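Local coordinates for protein peroxiredoxin PRX1, mitochondrial (Saccharomyces cerevisiae, PDB 5YKJ) that reduces peroxides in mitochondria as a 1-Cys peroxiredoxin, its oxidised thiol probably being restored with the help of the glutathione and thioredoxin systems, at residues A50-R61 against T153-Q164; K125-I133 against I142-R151. All blocks are in the same frame, centred on the assembly; numbering follows the deposited sequence.

Overall arrangement
Both contacts belong to the thioredoxin-like fold and lie about 16 Å apart between centres. Contact 1 pairs the helices 46-53 and 55-59 with helix 153-169 on one side of the central sheet; contact 2 is the edge hairpin 129-133/139-144 and the loop leading from it into that helix. They meet where V156 CG2 packs on F143 CZ, at 3.6 Å, and L163 packs on V132. Each is partly buried, but their polar chemistry differs. In contact 1 apolar side chains lie toward the sheet and a salt-bridge network closes the outer side, whereas contact 2 adds stacked arginines and an ordered water to strand pairing, probably beside the active site.

Contact 1: A50-R61 against T153-Q164; sequences AFAKLKPEFDKR and TSEVLRVIDALQ
F58 and L157 make the main apolar contact: the methyl CD2 of L157 sits over one face of the F58 ring as a CH-pi contact, 3.8 Å from the centroid. I160 CD1 comes to the ring edge, 3.6 Å from F58 CE1, and V156 CG1 meets the same edge in plane. T153 CG2 lies over the centre of the F51 ring, while L54 CD1 packs against T153 OG1 (3.4 Å). Helix 55-59 and helix 153-164 run nearly parallel, 5° apart, on one side of the thioredoxin-fold sheet, and F58 and I160 also touch V63 in strand 63-69. Charged groups close the outer side. Extended from CG to NE, the R61 chain crosses D161 at about a right angle and grips it side-on: NE to OD1 at 2.8 Å and NH2 to the syn lone pair of OD2 at 3.1 Å, guanidinium and carboxylate planes 23° apart. R61 NH1 turns back to E57, bonding both its backbone O and OE2, which fixes the guanidinium's rotation; L157 CD2 covers one guanidinium face. K60 NZ joins the network through E57 OE1. Q164 NE2 donates to R61 O (2.9 Å) in the carbonyl plane.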
loop_
_atom_site.group_PDB
_atom_site.type_symbol
_atom_site.label_atom_id
_atom_site.label_comp_id
_atom_site.label_asym_id
_atom_site.label_seq_id
_atom_site.Cartn_x
_atom_site.Cartn_y
_atom_site.Cartn_z
ATOM N N ALA A 50 7.166 -7.344 -9.521
ATOM C CA ALA A 50 6.485 -6.242 -10.179
ATOM C C ALA A 50 6.686 -4.906 -9.447
ATOM O O ALA A 50 6.948 -3.923 -10.049
ATOM C CB ALA A 50 5.011 -6.566 -10.380
ATOM N N PHE A 51 6.559 -4.932 -8.128
ATOM C CA PHE A 51 6.769 -3.731 -7.363
ATOM C C PHE A 51 8.197 -3.256 -7.544
ATOM O O PHE A 51 8.443 -2.113 -7.579
ATOM C CB PHE A 51 6.454 -3.951 -5.884
ATOM C CG PHE A 51 4.987 -3.916 -5.570
ATOM C CD1 PHE A 51 4.279 -2.762 -5.670
ATOM C CD2 PHE A 51 4.343 -5.038 -5.149
ATOM C CE1 PHE A 51 2.937 -2.759 -5.383
ATOM C CE2 PHE A 51 2.985 -5.036 -4.878
ATOM C CZ PHE A 51 2.280 -3.893 -4.985
ATOM N N ALA A 52 9.116 -4.193 -7.604
ATOM C CA ALA A 52 10.517 -3.806 -7.824
ATOM C C ALA A 52 10.731 -3.130 -9.177
ATOM O O ALA A 52 11.403 -2.174 -9.268
ATOM C CB ALA A 52 11.455 -5.000 -7.705
ATOM N N LYS A 53 10.163 -3.686 -10.200
ATOM C CA LYS A 53 10.305 -3.121 -11.526
ATOM C C LYS A 53 9.673 -1.758 -11.604
ATOM O O LYS A 53 10.120 -0.932 -12.313
ATOM C CB LYS A 53 9.580 -3.913 -12.563
ATOM C CG LYS A 53 10.010 -5.288 -12.923
ATOM C CD LYS A 53 9.446 -5.544 -14.330
ATOM C CE LYS A 53 8.674 -6.808 -14.543
ATOM N NZ LYS A 53 9.672 -7.799 -14.957
ATOM N N LEU A 54 8.558 -1.602 -10.919
ATOM C CA LEU A 54 7.808 -0.365 -10.966
ATOM C C LEU A 54 8.147 0.670 -9.908
ATOM O O LEU A 54 7.530 1.649 -9.860
ATOM C CB LEU A 54 6.318 -0.664 -10.935
ATOM C CG LEU A 54 5.770 -1.440 -12.126
ATOM C CD1 LEU A 54 4.416 -1.979 -11.717
ATOM C CD2 LEU A 54 5.570 -0.481 -13.286
ATOM N N LYS A 55 9.195 0.459 -9.139
ATOM C CA LYS A 55 9.534 1.355 -8.061
ATOM C C LYS A 55 9.632 2.844 -8.530
ATOM O O LYS A 55 9.289 3.701 -7.835
ATOM C CB LYS A 55 10.825 0.934 -7.349
ATOM C CG LYS A 55 11.275 1.908 -6.305
ATOM C CD LYS A 55 12.496 1.457 -5.562
ATOM C CE LYS A 55 13.047 2.608 -4.766
ATOM N NZ LYS A 55 13.732 3.659 -5.533
ATOM N N PRO A 56 10.101 3.086 -9.761
ATOM C CA PRO A 56 10.157 4.481 -10.240
ATOM C C PRO A 56 8.799 5.161 -10.292
ATOM O O PRO A 56 8.733 6.331 -10.127
ATOM C CB PRO A 56 10.750 4.364 -11.655
ATOM C CG PRO A 56 11.596 3.152 -11.584
ATOM C CD PRO A 56 10.897 2.212 -10.649
ATOM N N GLU A 57 7.776 4.375 -10.586
ATOM C CA GLU A 57 6.416 4.855 -10.630
ATOM C C GLU A 57 5.984 5.313 -9.224
ATOM O O GLU A 57 5.293 6.271 -9.077
ATOM C CB GLU A 57 5.456 3.810 -11.165
ATOM C CG GLU A 57 5.462 3.719 -12.655
ATOM C CD GLU A 57 5.332 5.069 -13.322
ATOM O OE1 GLU A 57 6.306 5.562 -13.886
ATOM O OE2 GLU A 57 4.247 5.600 -13.262
ATOM N N PHE A 58 6.386 4.562 -8.210
ATOM C CA PHE A 58 6.122 4.918 -6.847
ATOM C C PHE A 58 6.993 6.096 -6.354
ATOM O O PHE A 58 6.533 6.960 -5.705
ATOM C CB PHE A 58 6.180 3.684 -5.931
ATOM C CG PHE A 58 5.148 2.653 -6.251
ATOM C CD1 PHE A 58 3.945 2.717 -5.656
ATOM C CD2 PHE A 58 5.404 1.609 -7.066
ATOM C CE1 PHE A 58 2.972 1.796 -5.890
ATOM C CE2 PHE A 58 4.430 0.680 -7.335
ATOM C CZ PHE A 58 3.194 0.776 -6.729
ATOM N N ASP A 59 8.258 6.092 -6.761
ATOM C CA ASP A 59 9.120 7.150 -6.356
ATOM C C ASP A 59 8.573 8.508 -6.800
ATOM O O ASP A 59 8.601 9.429 -6.065
ATOM C CB ASP A 59 10.498 6.977 -7.005
ATOM C CG ASP A 59 11.293 5.829 -6.441
ATOM O OD1 ASP A 59 11.095 5.437 -5.311
ATOM O OD2 ASP A 59 12.172 5.371 -7.143
ATOM N N LYS A 60 8.075 8.577 -8.006
ATOM C CA LYS A 60 7.602 9.839 -8.503
ATOM C C LYS A 60 6.354 10.341 -7.825
ATOM O O LYS A 60 6.014 11.475 -7.959
ATOM C CB LYS A 60 7.478 9.826 -10.010
ATOM C CG LYS A 60 6.348 9.050 -10.524
ATOM C CD LYS A 60 6.069 9.320 -11.971
ATOM C CE LYS A 60 7.051 8.702 -12.932
ATOM N NZ LYS A 60 6.260 8.492 -14.159
ATOM N N ARG A 61 5.682 9.453 -7.105
ATOM C CA ARG A 61 4.507 9.840 -6.399
ATOM C C ARG A 61 4.798 10.031 -4.906
ATOM O O ARG A 61 3.929 10.084 -4.153
ATOM C CB ARG A 61 3.432 8.801 -6.588
ATOM C CG ARG A 61 2.953 8.666 -8.035
ATOM C CD ARG A 61 2.189 7.395 -8.240
ATOM N NE ARG A 61 1.389 7.355 -9.442
ATOM C CZ ARG A 61 1.788 6.963 -10.639
ATOM N NH1 ARG A 61 3.010 6.587 -10.873
ATOM N NH2 ARG A 61 0.931 7.002 -11.612
ATOM N N THR A 153 -0.878 -4.154 -9.892
ATOM C CA THR A 153 -0.060 -2.994 -9.641
ATOM C C THR A 153 -0.665 -1.688 -10.161
ATOM O O THR A 153 -0.467 -0.686 -9.630
ATOM C CB THR A 153 1.381 -3.208 -10.122
ATOM O OG1 THR A 153 1.377 -3.538 -11.501
ATOM C CG2 THR A 153 2.023 -4.337 -9.319
ATOM N N SER A 154 -1.363 -1.807 -11.261
ATOM C CA SER A 154 -2.003 -0.675 -11.849
ATOM C C SER A 154 -3.080 -0.119 -10.954
ATOM O O SER A 154 -3.259 1.023 -10.901
ATOM C CB SER A 154 -2.556 -0.989 -13.224
ATOM O OG SER A 154 -1.499 -1.200 -14.091
ATOM N N GLU A 155 -3.804 -0.997 -10.310
ATOM C CA GLU A 155 -4.819 -0.557 -9.392
ATOM C C GLU A 155 -4.212 0.115 -8.159
ATOM O O GLU A 155 -4.760 1.037 -7.676
ATOM C CB GLU A 155 -5.740 -1.718 -9.025
ATOM C CG GLU A 155 -6.893 -1.360 -8.075
ATOM C CD GLU A 155 -7.877 -0.320 -8.628
ATOM O OE1 GLU A 155 -7.782 -0.006 -9.761
ATOM O OE2 GLU A 155 -8.734 0.076 -7.875
ATOM N N VAL A 156 -3.097 -0.394 -7.663
ATOM C CA VAL A 156 -2.467 0.238 -6.528
ATOM C C VAL A 156 -2.058 1.673 -6.911
ATOM O O VAL A 156 -2.232 2.547 -6.188
ATOM C CB VAL A 156 -1.227 -0.568 -6.048
ATOM C CG1 VAL A 156 -0.401 0.221 -5.017
ATOM C CG2 VAL A 156 -1.644 -1.925 -5.525
ATOM N N LEU A 157 -1.499 1.835 -8.086
ATOM C CA LEU A 157 -1.138 3.154 -8.531
ATOM C C LEU A 157 -2.382 4.056 -8.747
ATOM O O LEU A 157 -2.333 5.208 -8.500
ATOM C CB LEU A 157 -0.259 3.107 -9.784
ATOM C CG LEU A 157 1.181 2.611 -9.652
ATOM C CD1 LEU A 157 1.743 2.181 -11.005
ATOM C CD2 LEU A 157 2.054 3.635 -8.978
ATOM N N ARG A 158 -3.444 3.464 -9.245
ATOM C CA ARG A 158 -4.652 4.227 -9.507
ATOM C C ARG A 158 -5.240 4.820 -8.217
ATOM O O ARG A 158 -5.570 5.963 -8.155
ATOM C CB ARG A 158 -5.693 3.376 -10.256
ATOM C CG ARG A 158 -6.868 4.161 -10.838
ATOM C CD ARG A 158 -8.041 3.298 -11.280
ATOM N NE ARG A 158 -8.707 2.650 -10.183
ATOM C CZ ARG A 158 -9.660 3.216 -9.481
ATOM N NH1 ARG A 158 -10.116 4.419 -9.798
ATOM N NH2 ARG A 158 -10.176 2.571 -8.475
ATOM N N VAL A 159 -5.328 3.999 -7.200
ATOM C CA VAL A 159 -5.827 4.477 -5.941
ATOM C C VAL A 159 -4.910 5.483 -5.274
ATOM O O VAL A 159 -5.364 6.294 -4.618
ATOM C CB VAL A 159 -6.315 3.387 -4.974
ATOM C CG1 VAL A 159 -7.314 2.537 -5.681
ATOM C CG2 VAL A 159 -5.169 2.574 -4.419
ATOM N N ILE A 160 -3.608 5.323 -5.446
ATOM C CA ILE A 160 -2.689 6.269 -4.878
ATOM C C ILE A 160 -2.949 7.637 -5.551
ATOM O O ILE A 160 -2.993 8.636 -4.911
ATOM C CB ILE A 160 -1.207 5.860 -5.070
ATOM C CG1 ILE A 160 -0.831 4.750 -4.104
ATOM C CG2 ILE A 160 -0.283 7.038 -4.766
ATOM C CD1 ILE A 160 0.396 3.987 -4.542
ATOM N N ASP A 161 -3.127 7.586 -6.857
ATOM C CA ASP A 161 -3.375 8.823 -7.572
ATOM C C ASP A 161 -4.680 9.500 -7.117
ATOM O O ASP A 161 -4.741 10.656 -6.945
ATOM C CB ASP A 161 -3.380 8.583 -9.075
ATOM C CG ASP A 161 -1.976 8.378 -9.646
ATOM O OD1 ASP A 161 -1.055 8.744 -9.027
ATOM O OD2 ASP A 161 -1.879 7.854 -10.691
ATOM N N ALA A 162 -5.704 8.705 -6.940
ATOM C CA ALA A 162 -6.950 9.205 -6.463
ATOM C C ALA A 162 -6.830 9.766 -5.056
ATOM O O ALA A 162 -7.350 10.762 -4.779
ATOM C CB ALA A 162 -7.998 8.100 -6.504
ATOM N N LEU A 163 -6.145 9.059 -4.166
ATOM C CA LEU A 163 -6.017 9.543 -2.809
ATOM C C LEU A 163 -5.252 10.839 -2.701
ATOM O O LEU A 163 -5.607 11.692 -1.956
ATOM C CB LEU A 163 -5.321 8.502 -1.924
ATOM C CG LEU A 163 -6.147 7.277 -1.533
ATOM C CD1 LEU A 163 -5.207 6.166 -1.098
ATOM C CD2 LEU A 163 -7.103 7.646 -0.422
ATOM N N GLN A 164 -4.173 10.909 -3.448
ATOM C CA GLN A 164 -3.369 12.107 -3.453
ATOM C C GLN A 164 -4.132 13.281 -4.034
ATOM O O GLN A 164 -4.005 14.346 -3.556
ATOM C CB GLN A 164 -2.031 11.901 -4.161
ATOM C CG GLN A 164 -1.148 10.897 -3.434
ATOM C CD GLN A 164 0.211 10.689 -4.085
ATOM O OE1 GLN A 164 0.394 10.910 -5.234
ATOM N NE2 GLN A 164 1.124 10.247 -3.313
#

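Contact 2: K125-I133 against I142-R151; sequences KTVRSVFVI and IFTYPSTVGR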
loop_
_atom_site.group_PDB
_atom_site.type_symbol
_atom_site.label_atom_id
_atom_site.label_comp_id
_atom_site.label_asym_id
_atom_site.label_seq_id
_atom_site.Cartn_x
_atom_site.Cartn_y
_atom_site.Cartn_z
ATOM N N LYS A 125 -2.075 -17.850 6.094
ATOM C CA LYS A 125 -2.740 -17.536 4.854
ATOM C C LYS A 125 -3.326 -16.150 4.851
ATOM O O LYS A 125 -3.546 -15.629 3.823
ATOM C CB LYS A 125 -3.859 -18.540 4.568
ATOM C CG LYS A 125 -3.335 -19.907 4.225
ATOM C CD LYS A 125 -4.436 -20.920 4.005
ATOM C CE LYS A 125 -5.255 -21.186 5.253
ATOM N NZ LYS A 125 -5.781 -22.588 5.454
ATOM N N THR A 126 -3.582 -15.626 6.024
ATOM C CA THR A 126 -4.161 -14.291 6.146
ATOM C C THR A 126 -3.147 -13.146 6.117
ATOM O O THR A 126 -3.515 -12.023 6.137
ATOM C CB THR A 126 -5.045 -14.178 7.405
ATOM O OG1 THR A 126 -4.318 -14.649 8.512
ATOM C CG2 THR A 126 -6.250 -15.034 7.292
ATOM N N VAL A 127 -1.875 -13.496 6.051
ATOM C CA VAL A 127 -0.821 -12.466 6.029
ATOM C C VAL A 127 -0.644 -12.013 4.593
ATOM O O VAL A 127 0.273 -12.309 3.945
ATOM C CB VAL A 127 0.464 -12.987 6.622
ATOM C CG1 VAL A 127 1.495 -11.871 6.659
ATOM C CG2 VAL A 127 0.189 -13.445 8.037
ATOM N N ARG A 128 -1.655 -11.318 4.148
ATOM C CA ARG A 128 -1.768 -10.923 2.775
ATOM C C ARG A 128 -2.342 -9.539 2.509
ATOM O O ARG A 128 -2.699 -9.249 1.424
ATOM C CB ARG A 128 -2.677 -11.933 2.050
ATOM C CG ARG A 128 -1.994 -13.173 1.541
ATOM C CD ARG A 128 -1.031 -12.856 0.417
ATOM N NE ARG A 128 -1.705 -12.604 -0.843
ATOM C CZ ARG A 128 -1.108 -12.206 -1.955
ATOM N NH1 ARG A 128 0.177 -12.031 -1.989
ATOM N NH2 ARG A 128 -1.797 -12.009 -3.046
ATOM N N SER A 129 -2.437 -8.751 3.542
ATOM C CA SER A 129 -2.981 -7.429 3.377
ATOM C C SER A 129 -2.004 -6.425 2.815
ATOM O O SER A 129 -0.867 -6.535 2.979
ATOM C CB SER A 129 -3.578 -6.909 4.687
ATOM O OG SER A 129 -4.563 -7.757 5.162
ATOM N N VAL A 130 -2.570 -5.451 2.134
ATOM C CA VAL A 130 -1.831 -4.328 1.613
ATOM C C VAL A 130 -2.437 -3.077 2.259
ATOM O O VAL A 130 -3.577 -2.902 2.235
ATOM C CB VAL A 130 -1.891 -4.183 0.070
ATOM C CG1 VAL A 130 -1.124 -2.945 -0.404
ATOM C CG2 VAL A 130 -1.253 -5.380 -0.583
ATOM N N PHE A 131 -1.585 -2.273 2.859
ATOM C CA PHE A 131 -2.021 -1.058 3.494
ATOM C C PHE A 131 -1.402 0.171 2.807
ATOM O O PHE A 131 -0.239 0.217 2.670
ATOM C CB PHE A 131 -1.568 -1.043 4.985
ATOM C CG PHE A 131 -1.984 -2.250 5.798
ATOM C CD1 PHE A 131 -1.255 -3.428 5.792
ATOM C CD2 PHE A 131 -3.105 -2.203 6.607
ATOM C CE1 PHE A 131 -1.640 -4.502 6.525
ATOM C CE2 PHE A 131 -3.471 -3.316 7.348
ATOM C CZ PHE A 131 -2.721 -4.416 7.313
ATOM N N VAL A 132 -2.229 1.121 2.374
ATOM C CA VAL A 132 -1.748 2.362 1.802
ATOM C C VAL A 132 -1.802 3.377 2.932
ATOM O O VAL A 132 -2.825 3.587 3.493
ATOM C CB VAL A 132 -2.644 2.800 0.683
ATOM C CG1 VAL A 132 -2.161 4.119 0.105
ATOM C CG2 VAL A 132 -2.692 1.736 -0.370
ATOM N N ILE A 133 -0.647 3.933 3.251
ATOM C CA ILE A 133 -0.469 4.849 4.380
ATOM C C ILE A 133 -0.028 6.248 3.955
ATOM O O ILE A 133 0.816 6.393 3.151
ATOM C CB ILE A 133 0.547 4.239 5.304
ATOM C CG1 ILE A 133 0.033 2.884 5.726
ATOM C CG2 ILE A 133 0.860 5.098 6.511
ATOM C CD1 ILE A 133 1.071 1.989 6.355
ATOM N N ILE A 142 -7.115 -0.401 2.411
ATOM C CA ILE A 142 -6.659 -1.739 2.675
ATOM C C ILE A 142 -7.255 -2.717 1.688
ATOM O O ILE A 142 -8.342 -2.573 1.310
ATOM C CB ILE A 142 -7.088 -2.185 4.110
ATOM C CG1 ILE A 142 -6.624 -1.195 5.155
ATOM C CG2 ILE A 142 -6.518 -3.542 4.500
ATOM C CD1 ILE A 142 -7.127 -1.533 6.527
ATOM N N PHE A 143 -6.458 -3.685 1.297
ATOM C CA PHE A 143 -6.986 -4.744 0.511
ATOM C C PHE A 143 -6.276 -6.056 0.786
ATOM O O PHE A 143 -5.108 -6.075 0.996
ATOM C CB PHE A 143 -7.115 -4.385 -0.955
ATOM C CG PHE A 143 -5.848 -4.206 -1.688
ATOM C CD1 PHE A 143 -5.255 -5.271 -2.302
ATOM C CD2 PHE A 143 -5.279 -2.971 -1.820
ATOM C CE1 PHE A 143 -4.117 -5.137 -2.991
ATOM C CE2 PHE A 143 -4.123 -2.822 -2.523
ATOM C CZ PHE A 143 -3.551 -3.904 -3.124
ATOM N N THR A 144 -7.063 -7.124 0.793
ATOM C CA THR A 144 -6.543 -8.456 1.060
ATOM C C THR A 144 -6.959 -9.504 0.048
ATOM O O THR A 144 -8.043 -9.909 0.020
ATOM C CB THR A 144 -6.874 -8.938 2.489
ATOM O OG1 THR A 144 -6.635 -7.907 3.440
ATOM C CG2 THR A 144 -6.053 -10.155 2.836
ATOM N N TYR A 145 -5.989 -9.900 -0.772
ATOM C CA TYR A 145 -6.143 -10.935 -1.743
ATOM C C TYR A 145 -5.432 -12.182 -1.188
ATOM O O TYR A 145 -4.454 -12.112 -0.603
ATOM C CB TYR A 145 -5.471 -10.590 -3.075
ATOM C CG TYR A 145 -6.060 -9.489 -3.953
ATOM C CD1 TYR A 145 -6.916 -8.535 -3.459
ATOM C CD2 TYR A 145 -5.734 -9.434 -5.269
ATOM C CE1 TYR A 145 -7.444 -7.564 -4.267
ATOM C CE2 TYR A 145 -6.236 -8.463 -6.079
ATOM C CZ TYR A 145 -7.085 -7.521 -5.557
ATOM O OH TYR A 145 -7.580 -6.525 -6.326
ATOM N N PRO A 146 -6.083 -13.311 -1.449
ATOM C CA PRO A 146 -5.493 -14.531 -0.975
ATOM C C PRO A 146 -4.152 -14.879 -1.762
ATOM O O PRO A 146 -3.981 -14.317 -2.788
ATOM C CB PRO A 146 -6.505 -15.611 -1.271
ATOM C CG PRO A 146 -7.211 -15.098 -2.457
ATOM C CD PRO A 146 -7.251 -13.586 -2.294
ATOM N N SER A 147 -3.234 -15.735 -1.300
ATOM C CA SER A 147 -1.970 -15.928 -1.876
ATOM C C SER A 147 -2.114 -16.566 -3.214
ATOM O O SER A 147 -1.225 -16.763 -3.920
ATOM C CB SER A 147 -1.167 -16.815 -0.958
ATOM O OG SER A 147 -1.786 -18.050 -0.799
ATOM N N THR A 148 -3.304 -17.112 -3.486
ATOM C CA THR A 148 -3.703 -17.758 -4.758
ATOM C C THR A 148 -3.953 -16.798 -5.927
ATOM O O THR A 148 -3.914 -17.180 -7.035
ATOM C CB THR A 148 -4.962 -18.637 -4.587
ATOM O OG1 THR A 148 -5.998 -17.837 -4.045
ATOM C CG2 THR A 148 -4.718 -19.788 -3.655
ATOM N N VAL A 149 -4.255 -15.558 -5.599
ATOM C CA VAL A 149 -4.591 -14.524 -6.552
ATOM C C VAL A 149 -3.666 -13.310 -6.477
ATOM O O VAL A 149 -3.682 -12.582 -5.574
ATOM C CB VAL A 149 -6.050 -14.028 -6.322
ATOM C CG1 VAL A 149 -6.424 -12.884 -7.268
ATOM C CG2 VAL A 149 -7.030 -15.157 -6.465
ATOM N N GLY A 150 -2.899 -13.132 -7.530
ATOM C CA GLY A 150 -1.985 -12.037 -7.618
ATOM C C GLY A 150 -2.702 -10.713 -7.699
ATOM O O GLY A 150 -3.725 -10.606 -8.243
ATOM N N ARG A 151 -2.048 -9.732 -7.121
ATOM C CA ARG A 151 -2.555 -8.377 -7.051
ATOM C C ARG A 151 -2.443 -7.670 -8.395
ATOM O O ARG A 151 -2.040 -8.235 -9.365
ATOM C CB ARG A 151 -1.860 -7.593 -5.946
ATOM C CG ARG A 151 -2.035 -8.184 -4.563
ATOM C CD ARG A 151 -0.863 -7.818 -3.633
ATOM N NE ARG A 151 -1.035 -8.284 -2.261
ATOM C CZ ARG A 151 -0.048 -8.577 -1.446
ATOM N NH1 ARG A 151 1.186 -8.444 -1.799
ATOM N NH2 ARG A 151 -0.326 -8.988 -0.241
HETATM O O HOH W 1 -3.770 -16.715 1.439
HETATM O O HOH W 2 -3.626 -7.952 -0.939
#
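R128 and R151 reach each other from opposite directions and lay their guanidinium groups flat together, centres 3.8 Å apart and planes 8° from parallel. R128 folds back through bends at chi2 and chi3, which brings its NE to Y145 O at 2.8 Å, the donor standing above the carbonyl plane; S147 CA covers the face turned from R151. The R151 chain is extended from CG to NE, and its guanidinium lies between R128 NH1 over one face and V130 CG2 over the opposite one; its NH2 bonds R128 O (2.9 Å) from well above the carbonyl plane. Water 2 bridges the strand ends and R151, donating to R128 O and F143 O and accepting from Y145 N and R151 NE. Along the antiparallel strands, V130 and F143 form the hydrogen-bonded pair, V130 N to F143 O at 2.9 Å. With CG of F143 between its backbone N and carbonyl carbon (chi1 68°), the ring lies against V130, whose CB sits over one face 3.7 Å from the centroid. F131 and I142 run side by side on the other face of the sheet, where S129 OG and T144 OG1 share a 2.7 Å hydrogen bond. E47 bonds R128 NH1 and R151 N; S35 O receives R151 NH2. Two arginines gathered at E47, three residues after the S-hydroxycysteine C44, are consistent with a peroxiredoxin active-site pocket.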